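Local coordinates for protein AggB (PDB 4PHX) that serves as the minor subunit of aggregative adherence fimbriae type I in enteroaggregative Escherichia coli and probably contributes to adhesion, at residues E2-S7 and T23-C28; S13-G18 and G99-A104; H36-A41 and S111-C116. One frame throughout, in Å; residues are numbered along the deposited sequence.

AggB illustrates how one short chain can be held by contacts that are mostly crossed. Starting at the N terminus, strand 2-7 pairs with strand 20-27 in interaction 1, closing a loop of 15 residues. Residues 13-18 lie within that loop, yet their partner, 99-104, comes 81 residues later, so interaction 2 crosses interaction 1. Interaction 3 opens at 36-41 and closes at 111-116; it follows interaction 1 in series and crosses interaction 2. Interactions 1 and 3 belong to different sheets of the Ig-like sandwich, and a Cys-28 to Cys-116 disulfide joins them. Interaction 2, its centre about 23 Å from either of theirs, pairs two connecting segments farther out.

Interaction 1. Residues E2-S7 and T23-C28; sequences EITLIS and TGRIAC
The guanidinium of Arg-25 turns an edge to Thr-4 and lies alongside its side chain; NH2 donates to Thr-4 OG1 at 2.9 Å, with the hydroxyl 16° out of the guanidinium plane. Arg-25 NE donates a hydrogen bond to a water 2.9 Å away, while NH1 binds Thr-23 OG1 of a second AggB subunit. The sheet face carrying Thr-4, Ile-6 and Arg-25 therefore meets that subunit. The frame is an antiparallel ladder in one sheet of the Ig-like beta sandwich, with strand 2-7 at one margin within the chain. Hydrogen-bonded pairs Glu-2/Ala-27, Thr-4/Arg-25 and Ile-6/Thr-23 alternate with non-hydrogen-bonded Ile-3/Ile-26 and Leu-5/Gly-24. The latter two put Ile-3, Leu-5 and Ile-26 on the opposite side, where Ile-3 CG1 comes within 4.2 Å of Ile-26 CD1 and Ile-26 also packs on Phe-35 and Ile-37 of the other sheet. Leu-5 turns its CD2 over the bare backbone of Gly-24, 3.8 Å from Gly-24 CA. A bend at chi3 (53°) in the otherwise extended Arg-25 brings its end back toward strand 2-7. The water bridges the two strands, also reaching Thr-4 OG1 at 2.8 Å and donating to Glu-2 O at 3.0 Å.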
loop_
_atom_site.group_PDB
_atom_site.type_symbol
_atom_site.label_atom_id
_atom_site.label_comp_id
_atom_site.label_asym_id
_atom_site.label_seq_id
_atom_site.Cartn_x
_atom_site.Cartn_y
_atom_site.Cartn_z
ATOM N N GLU B 2 -16.669 -34.284 8.499
ATOM C CA GLU B 2 -17.748 -33.514 9.113
ATOM C C GLU B 2 -17.499 -32.004 8.992
ATOM O O GLU B 2 -16.456 -31.506 9.424
ATOM C CB GLU B 2 -17.948 -33.924 10.570
ATOM C CG GLU B 2 -19.311 -33.546 11.121
ATOM C CD GLU B 2 -19.227 -33.002 12.542
ATOM O OE1 GLU B 2 -18.105 -32.921 13.095
ATOM O OE2 GLU B 2 -20.286 -32.643 13.105
ATOM N N ILE B 3 -18.460 -31.275 8.420
ATOM C CA ILE B 3 -18.285 -29.839 8.144
ATOM C C ILE B 3 -19.364 -28.935 8.742
ATOM O O ILE B 3 -20.559 -29.141 8.526
ATOM C CB ILE B 3 -18.218 -29.550 6.636
ATOM C CG1 ILE B 3 -16.913 -30.078 6.067
ATOM C CG2 ILE B 3 -18.325 -28.048 6.348
ATOM C CD1 ILE B 3 -16.811 -29.865 4.571
ATOM N N THR B 4 -18.915 -27.908 9.448
ATOM C CA THR B 4 -19.786 -26.927 10.056
ATOM C C THR B 4 -19.487 -25.523 9.497
ATOM O O THR B 4 -18.333 -25.133 9.376
ATOM C CB THR B 4 -19.549 -26.899 11.571
ATOM O OG1 THR B 4 -19.548 -28.241 12.084
ATOM C CG2 THR B 4 -20.610 -26.046 12.286
ATOM N N LEU B 5 -20.512 -24.749 9.171
ATOM C CA LEU B 5 -20.267 -23.438 8.548
ATOM C C LEU B 5 -20.970 -22.326 9.285
ATOM O O LEU B 5 -22.157 -22.445 9.597
ATOM C CB LEU B 5 -20.737 -23.438 7.091
ATOM C CG LEU B 5 -19.983 -24.389 6.170
ATOM C CD1 LEU B 5 -20.662 -24.492 4.789
ATOM C CD2 LEU B 5 -18.545 -24.020 6.058
ATOM N N ILE B 6 -20.237 -21.263 9.592
ATOM C CA ILE B 6 -20.874 -20.031 10.065
ATOM C C ILE B 6 -20.633 -18.861 9.095
ATOM O O ILE B 6 -19.546 -18.736 8.525
ATOM C CB ILE B 6 -20.419 -19.631 11.485
ATOM C CG1 ILE B 6 -18.940 -19.267 11.504
ATOM C CG2 ILE B 6 -20.722 -20.748 12.505
ATOM C CD1 ILE B 6 -18.513 -18.627 12.805
ATOM N N SER B 7 -21.651 -18.021 8.905
ATOM C CA SER B 7 -21.538 -16.809 8.064
ATOM C C SER B 7 -21.366 -15.514 8.865
ATOM O O SER B 7 -21.994 -15.335 9.909
ATOM C CB SER B 7 -22.771 -16.658 7.177
ATOM O OG SER B 7 -23.922 -16.460 7.972
ATOM N N THR B 23 -16.785 -18.692 7.675
ATOM C CA THR B 23 -15.727 -19.423 8.341
ATOM C C THR B 23 -16.230 -20.831 8.597
ATOM O O THR B 23 -17.402 -21.028 8.918
ATOM C CB THR B 23 -15.372 -18.755 9.675
ATOM O OG1 THR B 23 -14.667 -17.542 9.416
ATOM C CG2 THR B 23 -14.491 -19.664 10.547
ATOM N N GLY B 24 -15.355 -21.816 8.443
ATOM C CA GLY B 24 -15.784 -23.183 8.553
ATOM C C GLY B 24 -14.854 -24.054 9.362
ATOM O O GLY B 24 -13.680 -23.711 9.573
ATOM N N ARG B 25 -15.393 -25.194 9.815
ATOM C CA ARG B 25 -14.593 -26.231 10.442
ATOM C C ARG B 25 -14.741 -27.519 9.647
ATOM O O ARG B 25 -15.821 -27.799 9.143
ATOM C CB ARG B 25 -15.036 -26.454 11.892
ATOM C CG ARG B 25 -14.320 -27.620 12.559
ATOM C CD ARG B 25 -14.857 -27.899 13.951
ATOM N NE ARG B 25 -16.300 -28.072 13.903
ATOM C CZ ARG B 25 -17.116 -27.768 14.898
ATOM N NH1 ARG B 25 -16.624 -27.273 16.039
ATOM N NH2 ARG B 25 -18.419 -27.944 14.737
ATOM N N ILE B 26 -13.661 -28.293 9.521
ATOM C CA ILE B 26 -13.745 -29.659 9.009
ATOM C C ILE B 26 -13.182 -30.627 10.068
ATOM O O ILE B 26 -11.996 -30.596 10.397
ATOM C CB ILE B 26 -13.047 -29.815 7.619
ATOM C CG1 ILE B 26 -12.857 -31.285 7.260
ATOM C CG2 ILE B 26 -11.714 -29.066 7.571
ATOM C CD1 ILE B 26 -13.036 -31.568 5.777
ATOM N N ALA B 27 -14.063 -31.440 10.638
ATOM C CA ALA B 27 -13.687 -32.387 11.679
ATOM C C ALA B 27 -13.385 -33.738 11.057
ATOM O O ALA B 27 -14.054 -34.160 10.120
ATOM C CB ALA B 27 -14.792 -32.523 12.694
ATOM N N CYS B 28 -12.361 -34.403 11.568
ATOM C CA CYS B 28 -12.040 -35.741 11.124
ATOM C C CYS B 28 -11.884 -36.674 12.320
ATOM O O CYS B 28 -10.835 -36.687 12.947
ATOM C CB CYS B 28 -10.755 -35.707 10.315
ATOM S SG CYS B 28 -10.948 -34.783 8.782
HETATM O O HOH W 1 -17.277 -29.862 11.858
#

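Interaction 2. Residues S13-G18 and G99-A104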
loop_
_atom_site.group_PDB
_atom_site.type_symbol
_atom_site.label_atom_id
_atom_site.label_comp_id
_atom_site.label_asym_id
_atom_site.label_seq_id
_atom_site.Cartn_x
_atom_site.Cartn_y
_atom_site.Cartn_z
ATOM N N SER B 13 -21.533 -2.456 1.321
ATOM C CA SER B 13 -21.689 -2.847 -0.077
ATOM C C SER B 13 -20.357 -3.227 -0.707
ATOM O O SER B 13 -20.306 -3.761 -1.816
ATOM C CB SER B 13 -22.317 -1.689 -0.846
ATOM O OG SER B 13 -23.416 -1.167 -0.119
ATOM N N GLN B 14 -19.284 -2.953 0.016
ATOM C CA GLN B 14 -17.940 -3.145 -0.488
ATOM C C GLN B 14 -17.272 -4.277 0.273
ATOM O O GLN B 14 -17.758 -4.703 1.320
ATOM C CB GLN B 14 -17.139 -1.864 -0.283
ATOM C CG GLN B 14 -16.613 -1.686 1.145
ATOM C CD GLN B 14 -17.706 -1.553 2.216
ATOM O OE1 GLN B 14 -18.904 -1.708 1.946
ATOM N NE2 GLN B 14 -17.282 -1.259 3.445
ATOM N N LEU B 15 -16.154 -4.760 -0.254
ATOM C CA LEU B 15 -15.448 -5.875 0.342
ATOM C C LEU B 15 -13.988 -5.706 0.028
ATOM O O LEU B 15 -13.625 -5.515 -1.137
ATOM C CB LEU B 15 -15.931 -7.208 -0.250
ATOM C CG LEU B 15 -17.306 -7.743 0.162
ATOM C CD1 LEU B 15 -17.621 -9.042 -0.545
ATOM C CD2 LEU B 15 -17.342 -7.941 1.647
ATOM N N ARG B 16 -13.143 -5.781 1.050
ATOM C CA ARG B 16 -11.710 -5.726 0.802
ATOM C C ARG B 16 -11.149 -7.120 0.563
ATOM O O ARG B 16 -11.721 -8.129 1.027
ATOM C CB ARG B 16 -10.969 -5.016 1.935
ATOM C CG ARG B 16 -11.134 -3.511 1.934
ATOM C CD ARG B 16 -10.194 -2.831 0.931
ATOM N NE ARG B 16 -8.897 -2.477 1.520
ATOM C CZ ARG B 16 -7.716 -2.909 1.079
ATOM N NH1 ARG B 16 -7.639 -3.719 0.024
ATOM N NH2 ARG B 16 -6.603 -2.523 1.696
ATOM N N ASP B 17 -10.045 -7.174 -0.181
ATOM C CA ASP B 17 -9.381 -8.436 -0.466
ATOM C C ASP B 17 -9.093 -9.143 0.849
ATOM O O ASP B 17 -8.630 -8.518 1.799
ATOM C CB ASP B 17 -8.069 -8.204 -1.213
ATOM C CG ASP B 17 -7.358 -9.507 -1.559
ATOM O OD1 ASP B 17 -8.032 -10.458 -2.016
ATOM O OD2 ASP B 17 -6.127 -9.588 -1.368
ATOM N N GLY B 18 -9.401 -10.433 0.915
ATOM C CA GLY B 18 -9.066 -11.222 2.086
ATOM C C GLY B 18 -10.134 -11.177 3.155
ATOM O O GLY B 18 -10.006 -11.825 4.186
ATOM N N GLY B 99 -10.170 -10.416 -3.796
ATOM C CA GLY B 99 -9.936 -9.063 -4.253
ATOM C C GLY B 99 -10.945 -8.071 -3.697
ATOM O O GLY B 99 -11.916 -8.451 -3.018
ATOM N N ASN B 100 -10.699 -6.789 -3.978
ATOM C CA ASN B 100 -11.625 -5.724 -3.620
ATOM C C ASN B 100 -12.759 -5.723 -4.619
ATOM O O ASN B 100 -12.528 -5.878 -5.821
ATOM C CB ASN B 100 -10.929 -4.360 -3.653
ATOM C CG ASN B 100 -9.793 -4.257 -2.664
ATOM O OD1 ASN B 100 -9.914 -4.683 -1.516
ATOM N ND2 ASN B 100 -8.674 -3.691 -3.106
ATOM N N GLN B 101 -13.982 -5.537 -4.137
ATOM C CA GLN B 101 -15.145 -5.633 -5.009
ATOM C C GLN B 101 -16.383 -5.098 -4.322
ATOM O O GLN B 101 -16.414 -4.911 -3.115
ATOM C CB GLN B 101 -15.382 -7.090 -5.451
ATOM C CG GLN B 101 -15.915 -8.038 -4.361
ATOM C CD GLN B 101 -15.782 -9.535 -4.728
ATOM O OE1 GLN B 101 -16.079 -9.943 -5.857
ATOM N NE2 GLN B 101 -15.336 -10.355 -3.762
ATOM N N TYR B 102 -17.411 -4.872 -5.114
ATOM C CA TYR B 102 -18.696 -4.427 -4.619
ATOM C C TYR B 102 -19.625 -5.625 -4.444
ATOM O O TYR B 102 -19.522 -6.617 -5.159
ATOM C CB TYR B 102 -19.302 -3.441 -5.624
ATOM C CG TYR B 102 -20.807 -3.323 -5.567
ATOM C CD1 TYR B 102 -21.421 -2.527 -4.618
ATOM C CD2 TYR B 102 -21.608 -3.999 -6.472
ATOM C CE1 TYR B 102 -22.787 -2.403 -4.569
ATOM C CE2 TYR B 102 -22.981 -3.882 -6.435
ATOM C CZ TYR B 102 -23.565 -3.081 -5.477
ATOM O OH TYR B 102 -24.933 -2.950 -5.433
ATOM N N SER B 103 -20.558 -5.511 -3.514
ATOM C CA SER B 103 -21.498 -6.589 -3.271
ATOM C C SER B 103 -22.927 -6.164 -3.548
ATOM O O SER B 103 -23.524 -5.390 -2.797
ATOM C CB SER B 103 -21.378 -7.086 -1.823
ATOM O OG SER B 103 -21.833 -6.091 -0.916
ATOM N N ALA B 104 -23.485 -6.672 -4.632
ATOM C CA ALA B 104 -24.905 -6.516 -4.822
ATOM C C ALA B 104 -25.556 -7.235 -3.662
ATOM O O ALA B 104 -25.124 -8.323 -3.289
ATOM C CB ALA B 104 -25.330 -7.126 -6.117
#
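Side-chain hydrogen bonds gather where Asn-100 meets Arg-16 and Asp-17. Asn-100 OD1 accepts twice: Arg-16 NH1 approaches on a lone pair at 2.9 Å, in the guanidinium plane and almost straight (172°), while Asp-17 N, 2.8 Å from the same Asn-100 OD1, comes from above the amide plane. Bends at chi2 and chi3 fold the arginine back alongside the asparagine, their flat groups 59° apart. Asp-17 returns the grip, its OD1 taking Gly-99 N at 2.8 Å from the anti side; Gly-99 has a positive phi (93°) that suits glycine. The Gln-101 amide binds Ser-97 and Lys-63 O. A weak hydroxyl bond runs from Ser-103 OG to the backbone carbonyl Ser-13 O at 2.9 Å. Among backbone bonds, Gln-101 N donates to Leu-15 O at 3.0 Å, whereas the reverse bond from Leu-15 N is weak; the approach of Ser-103 N to Ser-13 O is too short to be trusted in detail. Van der Waals contact is modest: Ser-13 CB lies 3.8 Å from Tyr-102 CE1; Leu-15 and Gln-101 also pack on Leu-62. Arg-16 and Asn-100 touch Arg-29 of a third subunit. Together these form a short two-stranded antiparallel ribbon of surface-lying connecting segments, well away from the centre of the Ig-like sandwich.

Interaction 3. Residues H36-A41 and S111-C116; sequences HIWINA and SVSGEC
Trp-38 spreads its indole across Ser-113, whose CB lies 3.4 Å above the ring plane, offset toward the rim. The same indole presents its edge to Glu-115: Trp-38 CH2 is 4.0 Å from Glu-115 CD, and the carboxylate stands nearly upright to the ring, at 84°. A chi1 of 58° puts CG between the backbone N and the carbonyl carbon and lays the ring over the partner strand. His-36, lying alongside Glu-115, completes the row. Its imidazole has Trp-38 CZ3 over the centre of one face and Glu-115 OE1 at its edge, where His-36 ND1 makes a weak bond of 2.9 Å to Glu-115 OE1. Glu-115 OE2 forms a salt bridge with Arg-129, which would favour the charged carboxylate.

This is the antiparallel pairing of strands 34-39 and 107-117 in the second sheet of the Ig-like beta sandwich. The opposite face looks into the core, where Ile-37, Ile-39 and Val-112 meet Ile-66 of the facing sheet. At Gly-114, which has no side chain, the strands come close, with Gly-114 CA 3.9 Å from Ile-37 CA.

Where strand 34-39 ends, Asn-40 forms the centre of an inverse gamma turn and swings its amide back across the partner. Its ND2 donates to two hydroxyls, both near the amide plane: Ser-113 OG at 3.0 Å (175°) and Ser-111 OG, equally 3.0 Å from Asn-40 ND2. Ser-113 OG is also hydrogen-bonded to Thr-135, and a water links Asn-40 O to Ser-111 N.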
loop_
_atom_site.group_PDB
_atom_site.type_symbol
_atom_site.label_atom_id
_atom_site.label_comp_id
_atom_site.label_asym_id
_atom_site.label_seq_id
_atom_site.Cartn_x
_atom_site.Cartn_y
_atom_site.Cartn_z
ATOM N N HIS B 36 -8.757 -31.505 2.980
ATOM C CA HIS B 36 -8.950 -31.332 1.557
ATOM C C HIS B 36 -10.327 -30.720 1.465
ATOM O O HIS B 36 -11.304 -31.372 1.848
ATOM C CB HIS B 36 -8.996 -32.757 1.046
ATOM C CG HIS B 36 -9.245 -32.906 -0.413
ATOM N ND1 HIS B 36 -9.838 -34.033 -0.933
ATOM C CD2 HIS B 36 -8.936 -32.115 -1.466
ATOM C CE1 HIS B 36 -9.897 -33.926 -2.248
ATOM N NE2 HIS B 36 -9.362 -32.770 -2.596
ATOM N N ILE B 37 -10.427 -29.475 1.013
ATOM C CA ILE B 37 -11.737 -28.832 0.852
ATOM C C ILE B 37 -11.855 -28.102 -0.466
ATOM O O ILE B 37 -10.848 -27.751 -1.065
ATOM C CB ILE B 37 -12.040 -27.788 1.967
ATOM C CG1 ILE B 37 -11.037 -26.646 1.922
ATOM C CG2 ILE B 37 -12.045 -28.421 3.325
ATOM C CD1 ILE B 37 -10.971 -25.824 3.220
ATOM N N TRP B 38 -13.086 -27.844 -0.903
ATOM C CA TRP B 38 -13.307 -26.999 -2.064
ATOM C C TRP B 38 -14.707 -26.427 -2.026
ATOM O O TRP B 38 -15.527 -26.849 -1.202
ATOM C CB TRP B 38 -13.068 -27.761 -3.374
ATOM C CG TRP B 38 -13.917 -28.973 -3.548
ATOM C CD1 TRP B 38 -15.085 -29.065 -4.258
ATOM C CD2 TRP B 38 -13.673 -30.285 -3.011
ATOM N NE1 TRP B 38 -15.577 -30.348 -4.191
ATOM C CE2 TRP B 38 -14.730 -31.114 -3.431
ATOM C CE3 TRP B 38 -12.668 -30.831 -2.208
ATOM C CZ2 TRP B 38 -14.805 -32.458 -3.090
ATOM C CZ3 TRP B 38 -12.740 -32.167 -1.866
ATOM C CH2 TRP B 38 -13.802 -32.970 -2.303
ATOM N N ILE B 39 -14.986 -25.456 -2.893
ATOM C CA ILE B 39 -16.351 -24.973 -3.013
ATOM C C ILE B 39 -16.969 -25.556 -4.268
ATOM O O ILE B 39 -16.301 -25.620 -5.305
ATOM C CB ILE B 39 -16.409 -23.458 -3.135
ATOM C CG1 ILE B 39 -15.814 -22.797 -1.881
ATOM C CG2 ILE B 39 -17.860 -22.995 -3.435
ATOM C CD1 ILE B 39 -15.936 -21.301 -1.883
ATOM N N ASN B 40 -18.233 -25.970 -4.202
ATOM C CA ASN B 40 -18.927 -26.404 -5.434
ATOM C C ASN B 40 -19.553 -25.245 -6.197
ATOM O O ASN B 40 -20.736 -24.937 -6.038
ATOM C CB ASN B 40 -19.977 -27.461 -5.149
ATOM C CG ASN B 40 -19.415 -28.619 -4.397
ATOM O OD1 ASN B 40 -18.570 -29.350 -4.905
ATOM N ND2 ASN B 40 -19.867 -28.790 -3.166
ATOM N N ALA B 41 -18.734 -24.587 -7.000
ATOM C CA ALA B 41 -19.172 -23.453 -7.793
ATOM C C ALA B 41 -18.182 -23.313 -8.935
ATOM O O ALA B 41 -17.121 -23.940 -8.917
ATOM C CB ALA B 41 -19.199 -22.218 -6.954
ATOM N N SER B 111 -21.630 -23.650 -1.221
ATOM C CA SER B 111 -21.684 -25.070 -0.985
ATOM C C SER B 111 -20.262 -25.567 -0.885
ATOM O O SER B 111 -19.512 -25.467 -1.851
ATOM C CB SER B 111 -22.417 -25.770 -2.121
ATOM O OG SER B 111 -22.120 -27.150 -2.087
ATOM N N VAL B 112 -19.901 -26.096 0.282
ATOM C CA VAL B 112 -18.543 -26.502 0.561
ATOM C C VAL B 112 -18.449 -28.019 0.735
ATOM O O VAL B 112 -19.237 -28.620 1.459
ATOM C CB VAL B 112 -18.036 -25.845 1.852
ATOM C CG1 VAL B 112 -16.605 -26.245 2.116
ATOM C CG2 VAL B 112 -18.147 -24.329 1.756
ATOM N N SER B 113 -17.486 -28.630 0.056
ATOM C CA SER B 113 -17.169 -30.034 0.266
ATOM C C SER B 113 -15.759 -30.187 0.829
ATOM O O SER B 113 -14.903 -29.305 0.659
ATOM C CB SER B 113 -17.312 -30.842 -1.030
ATOM O OG SER B 113 -18.662 -30.955 -1.419
ATOM N N GLY B 114 -15.533 -31.305 1.512
ATOM C CA GLY B 114 -14.249 -31.580 2.131
ATOM C C GLY B 114 -14.026 -33.046 2.454
ATOM O O GLY B 114 -14.983 -33.829 2.548
ATOM N N GLU B 115 -12.763 -33.424 2.636
ATOM C CA GLU B 115 -12.406 -34.822 2.875
ATOM C C GLU B 115 -11.235 -34.970 3.847
ATOM O O GLU B 115 -10.286 -34.177 3.829
ATOM C CB GLU B 115 -12.041 -35.506 1.555
ATOM C CG GLU B 115 -13.208 -36.073 0.765
ATOM C CD GLU B 115 -12.827 -36.454 -0.677
ATOM O OE1 GLU B 115 -11.659 -36.229 -1.078
ATOM O OE2 GLU B 115 -13.707 -36.983 -1.406
ATOM N N CYS B 116 -11.291 -36.004 4.674
ATOM C CA CYS B 116 -10.182 -36.323 5.576
ATOM C C CYS B 116 -9.185 -37.206 4.848
ATOM O O CYS B 116 -9.425 -38.404 4.700
ATOM C CB CYS B 116 -10.704 -37.064 6.803
ATOM S SG CYS B 116 -11.990 -36.150 7.687
HETATM O O HOH W 2 -21.528 -23.097 -4.305
#